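Local structure of galactose-binding lectin (Arachis hypogaea, 6VAW) at residues A1-F11 / I220-T231. The protein binds D-galactose as a homotetrameric legume lectin that carries calcium and manganese ions. Residues are numbered along the deposited sequence; the frame is centred on the assembly and turned at random.
Sequences AETVSFNFNSF and IRSWSFTSTLIT
Phe6 sets the edge of its ring against the face of the Trp223 indole: the planes stand at 84° and the centroids of the Phe6 ring and the six-membered ring of Trp223 lie 4.9 Å apart, a T-shaped pair with Phe6 CE1 over the centre of that six-membered ring. One face of the same phenyl ring receives Phe225 CB, 3.7 Å from the ring centroid, as a CH-pi contact, whereas the Phe225 ring itself runs nearly parallel to Phe6 but is slid aside with little overlap. A chi1 of 56°, placing CG between the backbone N and the carbonyl carbon, swings the Phe6 ring across the partner strand.

The backbone ladder sets the register: strands 2-8 and 220-229 run antiparallel, their axes 169° apart in direction. The hydrogen-bonded pairs Glu2–Leu229, Val4–Ser227, Phe6–Phe225 and Phe8–Trp223 each close with two N-H···O=C bonds, at 2.8 Å from Phe8 N to Trp223 O. Water 2 bridges Glu2 O and Ser227 OG. On the face opposite Phe6, Trp223 and Phe225, in the non-hydrogen-bonded pair Thr3–Thr228, Thr228 OG1 donates to Thr3 OG1 at 2.8 Å; Asp184 of the second subunit also bonds Thr3 OG1, and Ile185 N of that subunit bonds Thr228 OG1.

Further out, Trp223 NE1 bonds Thr67, Tyr48 stacks on Phe6, and Arg53 forms a salt bridge with Glu2. The N-terminal strand 2-8 thus pairs antiparallel with the C-terminal strand 217-229 in the back sheet of the legume-lectin jelly roll; strand 64-74 flanks 217-229, and the face bearing Phe6 packs against strands 43-53 and 201-209 of the seven-stranded sheet.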
ATOM      1  N   ALA A   1      -0.962  15.774   4.289  1.00 37.10           N
ATOM      2  CA  ALA A   1      -2.268  15.129   4.464  1.00 36.11           C
ATOM      3  C   ALA A   1      -2.189  13.967   5.452  1.00 36.16           C
ATOM      4  O   ALA A   1      -1.174  13.273   5.531  1.00 35.74           O
ATOM      5  CB  ALA A   1      -2.807  14.640   3.126  1.00 37.09           C
ATOM      6  N   GLU A   2      -3.263  13.779   6.214  1.00 31.09           N
ATOM      7  CA  GLU A   2      -3.387  12.738   7.235  1.00 30.18           C
ATOM      8  C   GLU A   2      -4.201  11.579   6.641  1.00 28.56           C
ATOM      9  O   GLU A   2      -5.378  11.763   6.327  1.00 27.08           O
ATOM     10  CB  GLU A   2      -4.074  13.340   8.465  1.00 31.32           C
ATOM     11  CG  GLU A   2      -4.306  12.411   9.640  1.00 43.10           C
ATOM     12  CD  GLU A   2      -4.873  13.167  10.827  1.00 55.58           C
ATOM     13  OE1 GLU A   2      -4.171  14.067  11.330  1.00 37.33           O
ATOM     14  OE2 GLU A   2      -6.028  12.899  11.224  1.00 35.99           O
ATOM     15  N   THR A   3      -3.583  10.408   6.545  1.00 24.51           N
ATOM     16  CA  THR A   3      -4.180   9.206   5.967  1.00 25.35           C
ATOM     17  C   THR A   3      -4.183   8.030   6.951  1.00 29.83           C
ATOM     18  O   THR A   3      -3.198   7.791   7.645  1.00 29.62           O
ATOM     19  CB  THR A   3      -3.444   8.848   4.647  1.00 32.05           C
ATOM     20  OG1 THR A   3      -3.715   9.897   3.716  1.00 28.88           O
ATOM     21  CG2 THR A   3      -3.878   7.495   4.045  1.00 27.98           C
ATOM     22  N   VAL A   4      -5.335   7.323   7.011  1.00 24.84           N
ATOM     23  CA  VAL A   4      -5.540   6.096   7.773  1.00 23.63           C
ATOM     24  C   VAL A   4      -5.817   5.014   6.730  1.00 26.42           C
ATOM     25  O   VAL A   4      -6.743   5.167   5.931  1.00 23.51           O
ATOM     26  CB  VAL A   4      -6.658   6.173   8.846  1.00 27.23           C
ATOM     27  CG1 VAL A   4      -6.877   4.810   9.507  1.00 27.55           C
ATOM     28  CG2 VAL A   4      -6.371   7.241   9.900  1.00 27.11           C
ATOM     29  N   SER A   5      -5.007   3.961   6.720  1.00 23.64           N
ATOM     30  CA  SER A   5      -5.166   2.877   5.760  1.00 24.15           C
ATOM     31  C   SER A   5      -4.964   1.525   6.414  1.00 27.31           C
ATOM     32  O   SER A   5      -3.996   1.336   7.164  1.00 24.94           O
ATOM     33  CB  SER A   5      -4.181   3.051   4.605  1.00 29.21           C
ATOM     34  OG  SER A   5      -4.483   2.136   3.566  1.00 45.56           O
ATOM     35  N   PHE A   6      -5.884   0.574   6.131  1.00 22.96           N
ATOM     36  CA  PHE A   6      -5.785  -0.790   6.669  1.00 23.26           C
ATOM     37  C   PHE A   6      -6.409  -1.782   5.716  1.00 30.45           C
ATOM     38  O   PHE A   6      -7.172  -1.401   4.837  1.00 29.40           O
ATOM     39  CB  PHE A   6      -6.388  -0.920   8.080  1.00 23.94           C
ATOM     40  CG  PHE A   6      -7.826  -0.511   8.306  1.00 23.79           C
ATOM     41  CD1 PHE A   6      -8.870  -1.380   8.011  1.00 25.19           C
ATOM     42  CD2 PHE A   6      -8.135   0.719   8.870  1.00 25.38           C
ATOM     43  CE1 PHE A   6     -10.200  -1.023   8.263  1.00 25.17           C
ATOM     44  CE2 PHE A   6      -9.469   1.079   9.111  1.00 27.21           C
ATOM     45  CZ  PHE A   6     -10.490   0.196   8.830  1.00 24.88           C
ATOM     46  N   ASN A   7      -6.078  -3.057   5.886  1.00 29.99           N
ATOM     47  CA  ASN A   7      -6.620  -4.114   5.051  1.00 31.26           C
ATOM     48  C   ASN A   7      -6.674  -5.408   5.858  1.00 35.13           C
ATOM     49  O   ASN A   7      -5.660  -5.824   6.435  1.00 36.04           O
ATOM     50  CB  ASN A   7      -5.809  -4.278   3.746  1.00 36.90           C
ATOM     51  CG  ASN A   7      -6.214  -5.461   2.891  1.00 58.50           C
ATOM     52  OD1 ASN A   7      -5.403  -6.344   2.597  1.00 61.38           O
ATOM     53  ND2 ASN A   7      -7.482  -5.538   2.513  1.00 39.19           N
ATOM     54  N   PHE A   8      -7.864  -6.012   5.920  1.00 29.38           N
ATOM     55  CA  PHE A   8      -8.139  -7.294   6.572  1.00 29.93           C
ATOM     56  C   PHE A   8      -8.584  -8.303   5.536  1.00 33.31           C
ATOM     57  O   PHE A   8      -9.654  -8.158   4.963  1.00 31.18           O
ATOM     58  CB  PHE A   8      -9.225  -7.172   7.668  1.00 32.69           C
ATOM     59  CG  PHE A   8      -8.882  -6.319   8.864  1.00 36.03           C
ATOM     60  CD1 PHE A   8      -8.116  -6.827   9.902  1.00 41.62           C
ATOM     61  CD2 PHE A   8      -9.364  -5.020   8.975  1.00 38.44           C
ATOM     62  CE1 PHE A   8      -7.799  -6.029  11.010  1.00 43.03           C
ATOM     63  CE2 PHE A   8      -9.041  -4.224  10.077  1.00 42.72           C
ATOM     64  CZ  PHE A   8      -8.262  -4.732  11.088  1.00 41.99           C
ATOM     65  N   ASN A   9      -7.769  -9.321   5.288  1.00 33.70           N
ATOM     66  CA  ASN A   9      -8.107 -10.428   4.382  1.00 34.82           C
ATOM     67  C   ASN A   9      -8.799 -11.532   5.197  1.00 39.06           C
ATOM     68  O   ASN A   9      -9.477 -12.406   4.652  1.00 39.51           O
ATOM     69  CB  ASN A   9      -6.848 -10.970   3.707  1.00 36.81           C
ATOM     70  CG  ASN A   9      -6.162  -9.967   2.835  1.00 65.77           C
ATOM     71  OD1 ASN A   9      -6.789  -9.323   1.990  1.00 60.14           O
ATOM     72  ND2 ASN A   9      -4.861  -9.811   3.034  1.00 60.22           N
ATOM     73  N   SER A  10      -8.570 -11.483   6.515  1.00 33.83           N
ATOM     74  CA  SER A  10      -9.073 -12.371   7.540  1.00 33.43           C
ATOM     75  C   SER A  10      -9.053 -11.644   8.877  1.00 35.17           C
ATOM     76  O   SER A  10      -8.435 -10.580   9.010  1.00 34.13           O
ATOM     77  CB  SER A  10      -8.218 -13.638   7.616  1.00 37.11           C
ATOM     78  OG  SER A  10      -6.883 -13.312   7.973  1.00 42.97           O
ATOM     79  N   PHE A  11      -9.688 -12.246   9.866  1.00 30.11           N
ATOM     80  CA  PHE A  11      -9.770 -11.707  11.210  1.00 29.67           C
ATOM     81  C   PHE A  11      -9.362 -12.769  12.230  1.00 38.32           C
ATOM     82  O   PHE A  11      -9.387 -13.963  11.934  1.00 38.33           O
ATOM     83  CB  PHE A  11     -11.190 -11.199  11.503  1.00 30.47           C
ATOM     84  CG  PHE A  11     -11.707 -10.171  10.524  1.00 30.85           C
ATOM     85  CD1 PHE A  11     -11.394  -8.823  10.672  1.00 32.49           C
ATOM     86  CD2 PHE A  11     -12.520 -10.547   9.460  1.00 31.03           C
ATOM     87  CE1 PHE A  11     -11.915  -7.869   9.792  1.00 32.11           C
ATOM     88  CE2 PHE A  11     -13.025  -9.598   8.573  1.00 33.24           C
ATOM     89  CZ  PHE A  11     -12.714  -8.264   8.741  1.00 31.21           C
ATOM     90  N   ILE A 220     -18.724 -11.271   8.148  1.00 21.35           N
ATOM     91  CA  ILE A 220     -17.862 -10.251   7.556  1.00 22.81           C
ATOM     92  C   ILE A 220     -16.609 -11.015   7.146  1.00 28.48           C
ATOM     93  O   ILE A 220     -15.978 -11.645   8.002  1.00 29.06           O
ATOM     94  CB  ILE A 220     -17.578  -9.015   8.454  1.00 26.30           C
ATOM     95  CG1 ILE A 220     -18.884  -8.364   9.006  1.00 26.03           C
ATOM     96  CG2 ILE A 220     -16.678  -8.001   7.731  1.00 29.40           C
ATOM     97  CD1 ILE A 220     -19.883  -7.720   7.945  1.00 35.65           C
ATOM     98  N   ARG A 221     -16.313 -11.033   5.843  1.00 22.77           N
ATOM     99  CA  ARG A 221     -15.210 -11.803   5.273  1.00 23.61           C
ATOM    100  C   ARG A 221     -13.909 -11.016   5.091  1.00 28.30           C
ATOM    101  O   ARG A 221     -12.825 -11.579   5.270  1.00 29.27           O
ATOM    102  CB  ARG A 221     -15.638 -12.407   3.936  1.00 24.96           C
ATOM    103  CG  ARG A 221     -16.770 -13.429   4.077  1.00 23.69           C
ATOM    104  CD  ARG A 221     -17.252 -13.970   2.742  1.00 39.34           C
ATOM    105  NE  ARG A 221     -16.162 -14.513   1.919  1.00 65.47           N
ATOM    106  CZ  ARG A 221     -15.765 -15.783   1.926  1.00 91.65           C
ATOM    107  NH1 ARG A 221     -16.362 -16.672   2.711  1.00 84.44           N
ATOM    108  NH2 ARG A 221     -14.765 -16.174   1.144  1.00 83.37           N
ATOM    109  N   SER A 222     -14.002  -9.753   4.672  1.00 24.41           N
ATOM    110  CA  SER A 222     -12.831  -8.909   4.435  1.00 23.19           C
ATOM    111  C   SER A 222     -13.211  -7.444   4.509  1.00 24.25           C
ATOM    112  O   SER A 222     -14.385  -7.107   4.379  1.00 21.75           O
ATOM    113  CB  SER A 222     -12.185  -9.227   3.086  1.00 25.06           C
ATOM    114  OG  SER A 222     -13.040  -8.933   1.999  1.00 30.25           O
ATOM    115  N   TRP A 223     -12.221  -6.578   4.742  1.00 22.68           N
ATOM    116  CA  TRP A 223     -12.440  -5.142   4.842  1.00 22.55           C
ATOM    117  C   TRP A 223     -11.143  -4.374   4.574  1.00 25.23           C
ATOM    118  O   TRP A 223     -10.146  -4.611   5.247  1.00 26.79           O
ATOM    119  CB  TRP A 223     -12.975  -4.815   6.237  1.00 20.72           C
ATOM    120  CG  TRP A 223     -13.380  -3.388   6.469  1.00 20.69           C
ATOM    121  CD1 TRP A 223     -13.752  -2.461   5.532  1.00 22.47           C
ATOM    122  CD2 TRP A 223     -13.515  -2.748   7.740  1.00 20.56           C
ATOM    123  NE1 TRP A 223     -14.093  -1.282   6.145  1.00 20.89           N
ATOM    124  CE2 TRP A 223     -13.992  -1.440   7.504  1.00 23.89           C
ATOM    125  CE3 TRP A 223     -13.339  -3.172   9.066  1.00 21.63           C
ATOM    126  CZ2 TRP A 223     -14.289  -0.552   8.550  1.00 22.36           C
ATOM    127  CZ3 TRP A 223     -13.570  -2.272  10.093  1.00 23.74           C
ATOM    128  CH2 TRP A 223     -14.017  -0.971   9.830  1.00 24.44           C
ATOM    129  N   SER A 224     -11.169  -3.445   3.604  1.00 19.73           N
ATOM    130  CA  SER A 224     -10.059  -2.553   3.304  1.00 19.32           C
ATOM    131  C   SER A 224     -10.580  -1.131   3.429  1.00 23.22           C
ATOM    132  O   SER A 224     -11.763  -0.892   3.203  1.00 21.40           O
ATOM    133  CB  SER A 224      -9.456  -2.845   1.931  1.00 24.73           C
ATOM    134  OG  SER A 224     -10.336  -2.488   0.878  1.00 31.48           O
ATOM    135  N   PHE A 225      -9.730  -0.200   3.830  1.00 20.89           N
ATOM    136  CA  PHE A 225     -10.148   1.168   4.082  1.00 19.17           C
ATOM    137  C   PHE A 225      -9.006   2.131   3.909  1.00 21.09           C
ATOM    138  O   PHE A 225      -7.893   1.839   4.321  1.00 22.96           O
ATOM    139  CB  PHE A 225     -10.681   1.263   5.536  1.00 21.08           C
ATOM    140  CG  PHE A 225     -11.130   2.625   6.019  1.00 21.45           C
ATOM    141  CD1 PHE A 225     -10.222   3.517   6.572  1.00 25.44           C
ATOM    142  CD2 PHE A 225     -12.464   2.990   5.966  1.00 24.33           C
ATOM    143  CE1 PHE A 225     -10.643   4.759   7.052  1.00 25.04           C
ATOM    144  CE2 PHE A 225     -12.881   4.246   6.400  1.00 26.43           C
ATOM    145  CZ  PHE A 225     -11.967   5.117   6.953  1.00 24.02           C
ATOM    146  N   THR A 226      -9.289   3.307   3.334  1.00 18.59           N
ATOM    147  CA  THR A 226      -8.340   4.404   3.209  1.00 18.59           C
ATOM    148  C   THR A 226      -9.108   5.699   3.369  1.00 22.37           C
ATOM    149  O   THR A 226     -10.086   5.902   2.669  1.00 20.73           O
ATOM    150  CB  THR A 226      -7.520   4.425   1.908  1.00 28.75           C
ATOM    151  OG1 THR A 226      -6.816   3.187   1.701  1.00 27.59           O
ATOM    152  CG2 THR A 226      -6.526   5.601   1.872  1.00 25.54           C
ATOM    153  N   SER A 227      -8.661   6.558   4.275  1.00 19.15           N
ATOM    154  CA  SER A 227      -9.233   7.885   4.464  1.00 18.20           C
ATOM    155  C   SER A 227      -8.104   8.889   4.394  1.00 24.84           C
ATOM    156  O   SER A 227      -7.008   8.588   4.868  1.00 25.92           O
ATOM    157  CB  SER A 227      -9.982   7.980   5.784  1.00 22.25           C
ATOM    158  OG  SER A 227      -9.079   7.992   6.882  1.00 24.94           O
ATOM    159  N   THR A 228      -8.347  10.052   3.801  1.00 22.79           N
ATOM    160  CA  THR A 228      -7.358  11.117   3.684  1.00 22.44           C
ATOM    161  C   THR A 228      -8.018  12.441   4.054  1.00 25.83           C
ATOM    162  O   THR A 228      -9.031  12.819   3.477  1.00 24.48           O
ATOM    163  CB  THR A 228      -6.673  11.147   2.309  1.00 29.12           C
ATOM    164  OG1 THR A 228      -5.968   9.923   2.123  1.00 24.06           O
ATOM    165  CG2 THR A 228      -5.683  12.305   2.156  1.00 27.85           C
ATOM    166  N   LEU A 229      -7.400  13.140   5.007  1.00 24.30           N
ATOM    167  CA  LEU A 229      -7.840  14.457   5.512  1.00 25.35           C
ATOM    168  C   LEU A 229      -6.757  15.474   5.173  1.00 32.00           C
ATOM    169  O   LEU A 229      -5.603  15.278   5.548  1.00 30.44           O
ATOM    170  CB  LEU A 229      -8.119  14.409   7.042  1.00 25.29           C
ATOM    171  CG  LEU A 229      -8.454  15.729   7.779  1.00 28.08           C
ATOM    172  CD1 LEU A 229      -9.849  16.275   7.404  1.00 27.52           C
ATOM    173  CD2 LEU A 229      -8.358  15.545   9.284  1.00 29.39           C
ATOM    174  N   ILE A 230      -7.105  16.488   4.372  1.00 33.91           N
ATOM    175  CA  ILE A 230      -6.156  17.536   4.010  1.00 37.20           C
ATOM    176  C   ILE A 230      -5.905  18.368   5.278  1.00 44.30           C
ATOM    177  O   ILE A 230      -6.856  18.765   5.948  1.00 42.25           O
ATOM    178  CB  ILE A 230      -6.658  18.383   2.802  1.00 41.29           C
ATOM    179  CG1 ILE A 230      -6.672  17.554   1.473  1.00 41.75           C
ATOM    180  CG2 ILE A 230      -5.890  19.724   2.650  1.00 42.37           C
ATOM    181  CD1 ILE A 230      -5.328  16.895   0.939  1.00 56.32           C
ATOM    182  N   THR A 231      -4.623  18.537   5.630  1.00 46.35           N
ATOM    183  CA  THR A 231      -4.169  19.292   6.805  1.00 48.26           C
ATOM    184  C   THR A 231      -3.562  20.606   6.298  1.00 56.80           C
ATOM    185  O   THR A 231      -2.611  20.566   5.519  1.00 57.23           O
ATOM    186  CB  THR A 231      -3.191  18.441   7.657  1.00 55.09           C
ATOM    187  OG1 THR A 231      -2.158  17.910   6.818  1.00 54.98           O
ATOM    188  CG2 THR A 231      -3.886  17.303   8.405  1.00 51.79           C
TER
HETATM  189  O   HOH W   1      -2.830  18.339   3.494  1.00 47.59           O
HETATM  190  O   HOH W   2      -7.587  10.396   7.327  1.00 25.76           O